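Long-range contacts in ABC transporter periplasmic peptide-binding protein (Pseudoalteromonas, PDB 4QFP), which probably captures short peptides, dipeptides among them, in the periplasm and hands them to a membrane ABC transporter for uptake: residues Leu31-Glu36 with Val264-Ser269; Thr288-Gly293 with Pro339-Ala344; Trp295-Glu300 with Ala312-Ile317; Ala344-Lys349 with Ala490-Ile495. All coordinates share one frame; numbering follows the deposited sequence. Where two conformers were deposited one is given.

How the contacts relate
Contact 1 comes first along the chain: strand 30-35 near the N terminus meets strand 264-266, pairing in a mixed sheet and closing a loop of 227 residues. Contact 2 then joins the start of strand 291-297 to the loop 339-344. Nested inside it, contact 3 brings the end of that strand back onto helix 307-314. Contact 4 opens where contact 2 closes, with Ala344 in both, and carries the same loop onto helix 480-497 far along the chain. Contacts 2 and 4 also touch through Pro339 and Phe345. Strand 291-297 thus links contacts 2 and 3, while contact 1 reaches the same sheet about 33 Å away from contact 3, measured between centres.

Contact 1 of 4, residues Leu31-Glu36 with Val264-Ser269; sequences LVYCAE and VTAHPS
Tyr33 and Val264 face each other in a parallel strand pair, 31-35 beside 264-266, within the mixed sheet of this family 5 solute-binding protein. Three backbone bonds hold the pair: Val264 N to Val32 O (3.1 Å), Cys34 N to Val264 O (2.8 Å) and Ala266 N to Cys34 O (3.1 Å). With CG anti to the backbone N (chi1 179°), the Tyr33 side chain runs from CB along the neighbouring strand. CD2 and CE2 each meet Val264 CG1 at 3.7 Å; across the ring CE1 lies 3.8 Å from Ala266 CB, and the hydroxyl OH ends 3.6 Å from the same methyl. On the opposite face of the sheet, Cys34 is joined to Cys262 by a disulfide, and its CB sits beside Thr265 OG1. Beyond the strands, Glu36 turns its carboxylate toward His267, the two planes 88° apart. Glu36 OE2 is hydrogen-bonded to Ser51 OG and salt-bridged to Arg383; the Glu36 side chain lies about 6 Å from a bound threonine. A water donates to Glu36 OE2 and lies 2.7 Å from His267 NE2, in the plane of the imidazole.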
# COMPACT_ATOMS: atom_id res chain seq x y z
N LEU A 31 14.31 -18.95 -7.53
CA LEU A 31 14.46 -18.17 -6.32
C LEU A 31 13.30 -18.48 -5.39
O LEU A 31 12.15 -18.55 -5.85
CB LEU A 31 14.53 -16.68 -6.66
CG LEU A 31 14.65 -15.71 -5.49
CD1 LEU A 31 15.61 -14.58 -5.79
CD2 LEU A 31 13.27 -15.17 -5.09
N VAL A 32 13.58 -18.71 -4.11
CA VAL A 32 12.51 -18.86 -3.13
C VAL A 32 12.45 -17.61 -2.24
O VAL A 32 13.46 -17.16 -1.69
CB VAL A 32 12.65 -20.14 -2.26
CG1 VAL A 32 11.46 -20.25 -1.32
CG2 VAL A 32 12.75 -21.39 -3.14
N TYR A 33 11.25 -17.07 -2.12
CA TYR A 33 11.04 -15.80 -1.45
C TYR A 33 10.06 -16.04 -0.29
O TYR A 33 8.92 -16.39 -0.53
CB TYR A 33 10.45 -14.83 -2.48
CG TYR A 33 10.12 -13.45 -1.99
CD1 TYR A 33 9.02 -13.22 -1.18
CD2 TYR A 33 10.88 -12.36 -2.38
CE1 TYR A 33 8.70 -11.95 -0.75
CE2 TYR A 33 10.57 -11.08 -1.96
CZ TYR A 33 9.48 -10.88 -1.14
OH TYR A 33 9.18 -9.61 -0.72
N CYS A 34 10.53 -15.88 0.95
CA CYS A 34 9.67 -16.04 2.13
C CYS A 34 8.73 -14.85 2.27
O CYS A 34 9.18 -13.74 2.57
CB CYS A 34 10.50 -16.17 3.41
SG CYS A 34 10.84 -17.87 3.91
N ALA A 35 7.45 -15.09 2.04
CA ALA A 35 6.46 -14.02 2.05
C ALA A 35 5.64 -14.11 3.33
O ALA A 35 5.48 -15.19 3.87
CB ALA A 35 5.55 -14.15 0.84
N GLU A 36 5.12 -12.97 3.80
CA GLU A 36 4.45 -12.94 5.10
C GLU A 36 2.96 -13.29 5.11
O GLU A 36 2.37 -13.46 6.18
CB GLU A 36 4.67 -11.59 5.80
CG GLU A 36 3.82 -10.44 5.27
CD GLU A 36 4.49 -9.71 4.12
OE1 GLU A 36 5.51 -10.21 3.61
OE2 GLU A 36 4.01 -8.62 3.72
N VAL A 264 15.29 -15.12 -0.25
CA VAL A 264 14.98 -13.75 0.14
C VAL A 264 13.92 -13.84 1.22
O VAL A 264 13.00 -14.64 1.11
CB VAL A 264 14.39 -12.95 -1.05
CG1 VAL A 264 14.04 -11.53 -0.62
CG2 VAL A 264 15.36 -12.92 -2.21
N THR A 265 14.07 -13.04 2.27
CA THR A 265 13.03 -12.96 3.29
C THR A 265 12.44 -11.55 3.36
O THR A 265 13.16 -10.54 3.37
CB THR A 265 13.51 -13.43 4.68
OG1 THR A 265 12.41 -13.43 5.59
CG2 THR A 265 14.58 -12.52 5.22
N ALA A 266 11.11 -11.51 3.37
CA ALA A 266 10.38 -10.25 3.43
C ALA A 266 10.18 -9.79 4.87
O ALA A 266 9.98 -10.60 5.76
CB ALA A 266 9.03 -10.40 2.74
N HIS A 267 10.25 -8.48 5.07
CA HIS A 267 9.95 -7.86 6.35
C HIS A 267 10.64 -8.56 7.53
O HIS A 267 9.98 -8.95 8.50
CB HIS A 267 8.43 -7.81 6.56
CG HIS A 267 7.71 -6.97 5.55
ND1 HIS A 267 7.80 -5.60 5.54
CD2 HIS A 267 6.90 -7.30 4.52
CE1 HIS A 267 7.07 -5.12 4.55
NE2 HIS A 267 6.52 -6.13 3.91
N PRO A 268 11.98 -8.70 7.45
CA PRO A 268 12.76 -9.29 8.55
C PRO A 268 12.54 -8.53 9.85
O PRO A 268 12.56 -7.30 9.85
CB PRO A 268 14.21 -9.10 8.10
CG PRO A 268 14.17 -8.03 7.07
CD PRO A 268 12.85 -8.21 6.37
N SER A 269 12.34 -9.26 10.94
CA SER A 269 12.19 -8.65 12.24
C SER A 269 13.32 -7.67 12.47
O SER A 269 14.46 -7.92 12.10
CB SER A 269 12.20 -9.70 13.34
OG SER A 269 12.33 -9.09 14.61
O HOH W 1 4.52 -6.16 2.03

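Contact 2 of 4, residues Thr288-Gly293 with Pro339-Ala344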
# COMPACT_ATOMS: atom_id res chain seq x y z
N THR A 288 15.75 4.29 2.64
CA THR A 288 14.87 5.28 3.23
C THR A 288 13.57 5.22 2.44
O THR A 288 13.61 5.11 1.22
CB THR A 288 15.46 6.69 3.10
OG1 THR A 288 16.64 6.77 3.90
CG2 THR A 288 14.47 7.73 3.59
N ASN A 289 12.44 5.31 3.14
CA ASN A 289 11.15 5.02 2.51
C ASN A 289 10.04 5.94 3.01
O ASN A 289 10.04 6.38 4.16
CB ASN A 289 10.80 3.53 2.75
CG ASN A 289 9.46 3.12 2.15
OD1 ASN A 289 8.39 3.37 2.73
ND2 ASN A 289 9.52 2.45 1.00
N LEU A 290 9.11 6.27 2.11
CA LEU A 290 7.95 7.09 2.44
C LEU A 290 6.86 6.23 3.07
O LEU A 290 6.10 5.57 2.36
CB LEU A 290 7.39 7.74 1.18
CG LEU A 290 8.31 8.71 0.44
CD1 LEU A 290 7.69 9.17 -0.89
CD2 LEU A 290 8.66 9.89 1.33
N ASN A 291 6.77 6.24 4.40
CA ASN A 291 5.72 5.49 5.09
C ASN A 291 5.39 6.18 6.39
O ASN A 291 6.11 7.07 6.81
CB ASN A 291 6.17 4.05 5.36
CG ASN A 291 7.38 3.99 6.27
OD1 ASN A 291 8.52 3.96 5.81
ND2 ASN A 291 7.14 3.97 7.57
N ILE A 292 4.29 5.77 7.03
CA ILE A 292 3.94 6.27 8.36
C ILE A 292 3.28 5.13 9.13
O ILE A 292 2.52 4.35 8.55
CB ILE A 292 3.00 7.50 8.30
CG1 ILE A 292 2.50 7.90 9.69
CG2 ILE A 292 1.81 7.23 7.39
CD1 ILE A 292 3.58 8.42 10.61
N GLY A 293 3.60 5.02 10.41
CA GLY A 293 2.95 4.08 11.30
C GLY A 293 2.19 4.91 12.30
O GLY A 293 2.70 5.92 12.77
N PRO A 339 6.53 11.99 6.38
CA PRO A 339 7.96 11.82 6.66
C PRO A 339 8.78 12.98 6.09
O PRO A 339 8.34 13.67 5.17
CB PRO A 339 8.31 10.51 5.96
CG PRO A 339 7.34 10.42 4.83
CD PRO A 339 6.07 11.10 5.30
N PRO A 340 9.96 13.22 6.67
CA PRO A 340 10.74 14.41 6.32
C PRO A 340 11.25 14.43 4.88
O PRO A 340 11.61 15.50 4.40
CB PRO A 340 11.91 14.37 7.33
CG PRO A 340 11.93 13.00 7.85
CD PRO A 340 10.53 12.49 7.81
N THR A 341 11.25 13.29 4.20
CA THR A 341 11.71 13.27 2.81
C THR A 341 10.58 13.49 1.80
O THR A 341 10.79 13.45 0.58
CB THR A 341 12.53 12.00 2.47
OG1 THR A 341 11.76 10.83 2.76
CG2 THR A 341 13.79 11.98 3.29
N SER A 342 9.38 13.73 2.32
CA SER A 342 8.26 14.15 1.50
C SER A 342 8.36 15.65 1.26
O SER A 342 8.57 16.41 2.20
CB SER A 342 6.94 13.84 2.20
OG SER A 342 5.86 14.41 1.49
N TRP A 343 8.19 16.07 0.01
CA TRP A 343 8.27 17.49 -0.30
C TRP A 343 7.20 18.34 0.37
O TRP A 343 7.33 19.56 0.43
CB TRP A 343 8.35 17.76 -1.81
CG TRP A 343 7.17 17.35 -2.70
CD1 TRP A 343 7.14 16.30 -3.57
CD2 TRP A 343 5.90 18.01 -2.84
NE1 TRP A 343 5.93 16.26 -4.23
CE2 TRP A 343 5.15 17.29 -3.80
CE3 TRP A 343 5.32 19.14 -2.25
CZ2 TRP A 343 3.86 17.66 -4.18
CZ3 TRP A 343 4.03 19.50 -2.62
CH2 TRP A 343 3.32 18.77 -3.57
N ALA A 344 6.14 17.71 0.87
CA ALA A 344 5.07 18.46 1.53
C ALA A 344 5.19 18.42 3.05
O ALA A 344 4.37 19.01 3.76
CB ALA A 344 3.71 17.95 1.08
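Leu290 reaches the 339-344 loop with a single methyl, CD2, which lies 3.8 Å from Pro339 CG and 3.5 Å from Thr341 OG1. The leucine and proline side chains cross at about a right angle, whereas Leu290 and Thr341 meet at a slant. Leu290 CG is anti to the carbonyl carbon (chi1 -62°) and CD1 continues the chain anti to CA (chi2 173°), which leaves CD2 as the branch turned to the loop. The same methyl comes within 4.4 Å of Ser342 CB. At the outer margin Thr288 CG2 touches Thr341 OG1 at 4.2 Å.

A type I turn from Pro339 to Ser342, closed by Ser342 N to Pro339 O at 3.0 Å, brings the proline ring and the threonine hydroxyl round the same methyl. Ser342 OG accepts a weak bond from Ala344 N, tying the turn to the residues that follow. On the other side, Leu290 is held by backbone bonds to Ala435 and Pro523, and the strand that starts at Asn291 lies in the mixed sheet between strands 428-434 and 500-513. Pro339 also packs on His505 of strand 500-513. The side chain of Asn291 lies about 7 Å from a bound valine, which places this end of the strand near the bound ligand.

No hydrogen bond crosses between the segments, and Asn291 O, buried beside Pro339 CG, has no partner in the model: the contact rests on van der Waals packing.

Contact 3 of 4, residues Trp295-Glu300 with Ala312-Ile317; sequences WAFNTE and ALVHAI
Trp295 turns the rim of its six-membered ring to Leu313, whose carbonyl O lies in the indole plane 3.9 Å from CZ3. One indole face is covered by Phe297, with CE1 3.8 Å above the plane and offset toward the rim. Phe297 in turn has Val314 CG1 at its own edge, in the ring plane and 3.9 Å from CZ. Leu313 serves both rings: its CB is 4.1 Å from Trp295 CH2, and its CD1 is 4.0 Å from Phe297 CE1. Ile317 CG1 approaches Trp295 CZ3 obliquely, at 3.8 Å.

The two rings come from alternate residues of strand 291-297, and both CB atoms point at the helix; Trp295 has CG anti to the backbone N (chi1 -172°), while in Phe297 it is anti to the carbonyl carbon (chi1 -55°). This is a strand followed closely in sequence by a helix, 307-314, which folds back to pack its C-terminal end on one face of the sheet. A type I turn from Val314 to Ile317 follows and delivers the isoleucine to the indole.

Further layers extend the apolar packing: Met396 of helix 389-401 touches both Trp295 and Ile317, and Met374 of strand 372-377 lies against Trp295 and Leu313. The indole nitrogen is taken up elsewhere, by a weak bond from Trp295 NE1 to Ser428 OG.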
# COMPACT_ATOMS: atom_id res chain seq x y z
N TRP A 295 -1.43 5.33 15.27
CA TRP A 295 -2.46 4.79 16.14
C TRP A 295 -3.75 5.54 15.81
O TRP A 295 -3.88 6.74 16.09
CB TRP A 295 -2.05 5.02 17.58
CG TRP A 295 -2.93 4.37 18.59
CD1 TRP A 295 -3.67 3.23 18.44
CD2 TRP A 295 -3.13 4.81 19.93
NE1 TRP A 295 -4.33 2.94 19.62
CE2 TRP A 295 -4.01 3.90 20.55
CE3 TRP A 295 -2.65 5.89 20.68
CZ2 TRP A 295 -4.42 4.04 21.87
CZ3 TRP A 295 -3.06 6.03 21.99
CH2 TRP A 295 -3.94 5.11 22.57
N ALA A 296 -4.69 4.83 15.18
CA ALA A 296 -5.96 5.42 14.78
C ALA A 296 -7.09 5.02 15.73
O ALA A 296 -7.20 3.87 16.15
CB ALA A 296 -6.31 5.04 13.35
N PHE A 297 -7.93 6.00 16.04
CA PHE A 297 -9.11 5.80 16.88
C PHE A 297 -10.34 5.68 16.00
O PHE A 297 -10.46 6.38 15.01
CB PHE A 297 -9.30 7.00 17.80
CG PHE A 297 -8.10 7.34 18.63
CD1 PHE A 297 -7.88 6.69 19.83
CD2 PHE A 297 -7.21 8.33 18.23
CE1 PHE A 297 -6.78 7.00 20.60
CE2 PHE A 297 -6.12 8.64 18.99
CZ PHE A 297 -5.90 7.98 20.19
N ASN A 298 -11.26 4.80 16.39
CA ASN A 298 -12.56 4.72 15.75
C ASN A 298 -13.36 5.91 16.26
O ASN A 298 -13.94 5.85 17.34
CB ASN A 298 -13.26 3.42 16.15
CG ASN A 298 -14.46 3.10 15.27
OD1 ASN A 298 -14.90 1.95 15.19
ND2 ASN A 298 -14.99 4.12 14.60
N THR A 299 -13.37 7.00 15.49
CA THR A 299 -13.94 8.25 15.97
C THR A 299 -15.46 8.23 15.93
O THR A 299 -16.10 9.25 16.20
CB THR A 299 -13.44 9.46 15.17
OG1 THR A 299 -13.84 9.33 13.80
CG2 THR A 299 -11.91 9.56 15.25
N GLU A 300 -16.03 7.09 15.59
CA GLU A 300 -17.48 6.94 15.59
C GLU A 300 -17.93 6.09 16.77
O GLU A 300 -19.10 5.74 16.89
CB GLU A 300 -17.94 6.32 14.28
CG GLU A 300 -17.99 7.32 13.14
CD GLU A 300 -19.03 8.40 13.36
OE1 GLU A 300 -20.17 8.06 13.75
OE2 GLU A 300 -18.72 9.60 13.16
N ALA A 312 -6.20 13.13 25.42
CA ALA A 312 -5.73 12.58 26.68
C ALA A 312 -4.89 11.34 26.47
O ALA A 312 -3.83 11.20 27.08
CB ALA A 312 -6.90 12.28 27.60
N LEU A 313 -5.36 10.43 25.61
CA LEU A 313 -4.74 9.11 25.47
C LEU A 313 -3.37 9.12 24.79
O LEU A 313 -2.51 8.30 25.10
CB LEU A 313 -5.67 8.15 24.71
CG LEU A 313 -6.99 7.73 25.39
CD1 LEU A 313 -7.88 6.98 24.42
CD2 LEU A 313 -6.74 6.90 26.62
N VAL A 314 -3.19 10.03 23.83
CA VAL A 314 -1.89 10.13 23.16
C VAL A 314 -0.77 10.62 24.11
O VAL A 314 0.39 10.28 23.92
CB VAL A 314 -1.97 11.02 21.90
CG1 VAL A 314 -3.06 10.52 20.96
CG2 VAL A 314 -2.22 12.47 22.27
N HIS A 315 -1.14 11.41 25.12
CA HIS A 315 -0.16 11.97 26.07
C HIS A 315 0.40 10.92 27.01
O HIS A 315 1.41 11.15 27.67
CB HIS A 315 -0.79 13.09 26.91
CG HIS A 315 -0.88 14.40 26.20
ND1 HIS A 315 0.24 15.08 25.75
CD2 HIS A 315 -1.94 15.18 25.87
CE1 HIS A 315 -0.13 16.21 25.17
NE2 HIS A 315 -1.45 16.29 25.23
N ALA A 316 -0.27 9.78 27.10
CA ALA A 316 0.11 8.73 28.05
C ALA A 316 1.05 7.68 27.46
O ALA A 316 1.50 6.78 28.17
CB ALA A 316 -1.14 8.05 28.61
N ILE A 317 1.33 7.80 26.17
CA ILE A 317 2.16 6.83 25.46
C ILE A 317 3.62 7.24 25.48
O ILE A 317 3.98 8.32 25.01
CB ILE A 317 1.72 6.67 23.99
CG1 ILE A 317 0.22 6.35 23.90
CG2 ILE A 317 2.56 5.60 23.28
CD1 ILE A 317 -0.16 5.07 24.61

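Contact 4 of 4, residues Ala344-Lys349 with Ala490-Ile495; sequences AFEPQK and AQSMII
Gln491 projects from helix 480-497 toward the loop 344-349 and pairs its amide with the loop backbone, a glutamine bridging a carbonyl and an N-H two residues apart. The chain is extended beyond CG (chi2 168°), which carries the amide from the helix to the loop. NE2 donates to Ala344 O at 2.7 Å, some 33° out of that carbonyl's plane, and OE1 accepts from Glu346 N at 2.9 Å. Tyr487 O, a turn earlier in the helix, also takes NE2, and Ser336 OG bonds OE1, so four bonds fix the rotation of the amide.

The Gln348 side chain crosses that of Gln491 at about a right angle, their amide planes 49° apart. Bent at chi2, it lies over the helix, with CG packed 3.6 Å from Ile495 CG1. In this way the loop meets the helix at Gln491, Ser492 and Ile495.

The side chain of Glu346 reaches the helix through water. Its carboxylate is near that of Asp488, a like charge that may raise the affinity of either for a proton. A water donates to Glu346 OE2 at 2.7 Å and sits equally far from Ser492 OG.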
# COMPACT_ATOMS: atom_id res chain seq x y z
N ALA A 344 6.14 17.71 0.87
CA ALA A 344 5.07 18.46 1.53
C ALA A 344 5.19 18.42 3.05
O ALA A 344 4.37 19.01 3.76
CB ALA A 344 3.71 17.95 1.08
N PHE A 345 6.22 17.76 3.54
CA PHE A 345 6.43 17.58 4.98
C PHE A 345 6.47 18.91 5.75
O PHE A 345 7.15 19.84 5.34
CB PHE A 345 7.72 16.81 5.22
CG PHE A 345 8.23 16.87 6.64
CD1 PHE A 345 7.62 16.14 7.65
CD2 PHE A 345 9.34 17.66 6.97
CE1 PHE A 345 8.10 16.18 8.96
CE2 PHE A 345 9.82 17.71 8.27
CZ PHE A 345 9.20 16.97 9.27
N GLU A 346 5.72 18.98 6.84
CA GLU A 346 5.83 20.09 7.78
C GLU A 346 5.68 19.58 9.20
O GLU A 346 4.64 19.05 9.57
CB GLU A 346 4.77 21.16 7.51
CG GLU A 346 4.77 22.26 8.57
CD GLU A 346 3.71 23.31 8.34
OE1 GLU A 346 4.08 24.46 7.99
OE2 GLU A 346 2.50 23.01 8.52
N PRO A 347 6.73 19.75 10.02
CA PRO A 347 6.69 19.29 11.41
C PRO A 347 5.68 20.12 12.20
O PRO A 347 5.67 21.33 12.05
CB PRO A 347 8.10 19.58 11.91
CG PRO A 347 8.59 20.69 11.07
CD PRO A 347 7.96 20.49 9.71
N GLN A 348 4.86 19.47 13.02
CA GLN A 348 3.79 20.16 13.74
C GLN A 348 4.17 20.59 15.15
O GLN A 348 4.70 19.80 15.94
CB GLN A 348 2.53 19.30 13.78
CG GLN A 348 1.98 18.99 12.39
CD GLN A 348 1.71 20.24 11.60
OE1 GLN A 348 2.29 20.47 10.54
NE2 GLN A 348 0.83 21.08 12.14
N LYS A 349 3.88 21.85 15.45
CA LYS A 349 4.17 22.46 16.75
C LYS A 349 3.42 21.76 17.88
O LYS A 349 3.92 21.68 19.01
CB LYS A 349 3.78 23.94 16.72
CG LYS A 349 3.82 24.59 15.34
CD LYS A 349 2.48 24.46 14.61
CE LYS A 349 2.58 23.58 13.36
NZ LYS A 349 3.58 24.11 12.39
N ALA A 490 -3.58 20.46 6.03
CA ALA A 490 -4.06 19.10 6.26
C ALA A 490 -3.30 18.48 7.43
O ALA A 490 -3.88 17.86 8.32
CB ALA A 490 -3.89 18.25 5.00
N GLN A 491 -1.98 18.64 7.41
CA GLN A 491 -1.12 18.08 8.45
C GLN A 491 -1.46 18.64 9.82
O GLN A 491 -1.45 17.91 10.82
CB GLN A 491 0.36 18.33 8.12
CG GLN A 491 0.88 17.45 6.99
CD GLN A 491 2.23 17.90 6.48
OE1 GLN A 491 3.26 17.51 7.01
NE2 GLN A 491 2.22 18.73 5.44
N SER A 492 -1.78 19.93 9.87
CA SER A 492 -2.11 20.56 11.13
C SER A 492 -3.44 20.05 11.65
O SER A 492 -3.61 19.86 12.85
CB SER A 492 -2.18 22.08 10.97
OG SER A 492 -0.92 22.63 10.65
N MET A 493 -4.38 19.84 10.74
CA MET A 493 -5.73 19.42 11.12
C MET A 493 -5.71 18.02 11.72
O MET A 493 -6.46 17.71 12.64
CB MET A 493 -6.65 19.46 9.91
CG MET A 493 -8.12 19.62 10.26
SD MET A 493 -9.13 20.02 8.82
CE MET A 493 -8.30 21.49 8.25
N ILE A 494 -4.84 17.17 11.20
CA ILE A 494 -4.73 15.81 11.70
C ILE A 494 -4.24 15.79 13.14
O ILE A 494 -4.69 14.97 13.96
CB ILE A 494 -3.78 14.98 10.81
CG1 ILE A 494 -4.41 14.80 9.42
CG2 ILE A 494 -3.47 13.65 11.49
CD1 ILE A 494 -3.45 14.27 8.36
N ILE A 495 -3.33 16.70 13.46
CA ILE A 495 -2.74 16.80 14.78
C ILE A 495 -3.65 17.53 15.77
O ILE A 495 -3.59 17.28 16.97
CB ILE A 495 -1.38 17.51 14.73
CG1 ILE A 495 -0.42 16.72 13.83
CG2 ILE A 495 -0.80 17.67 16.12
CD1 ILE A 495 -0.23 15.28 14.24
O HOH W 2 0.48 24.53 9.39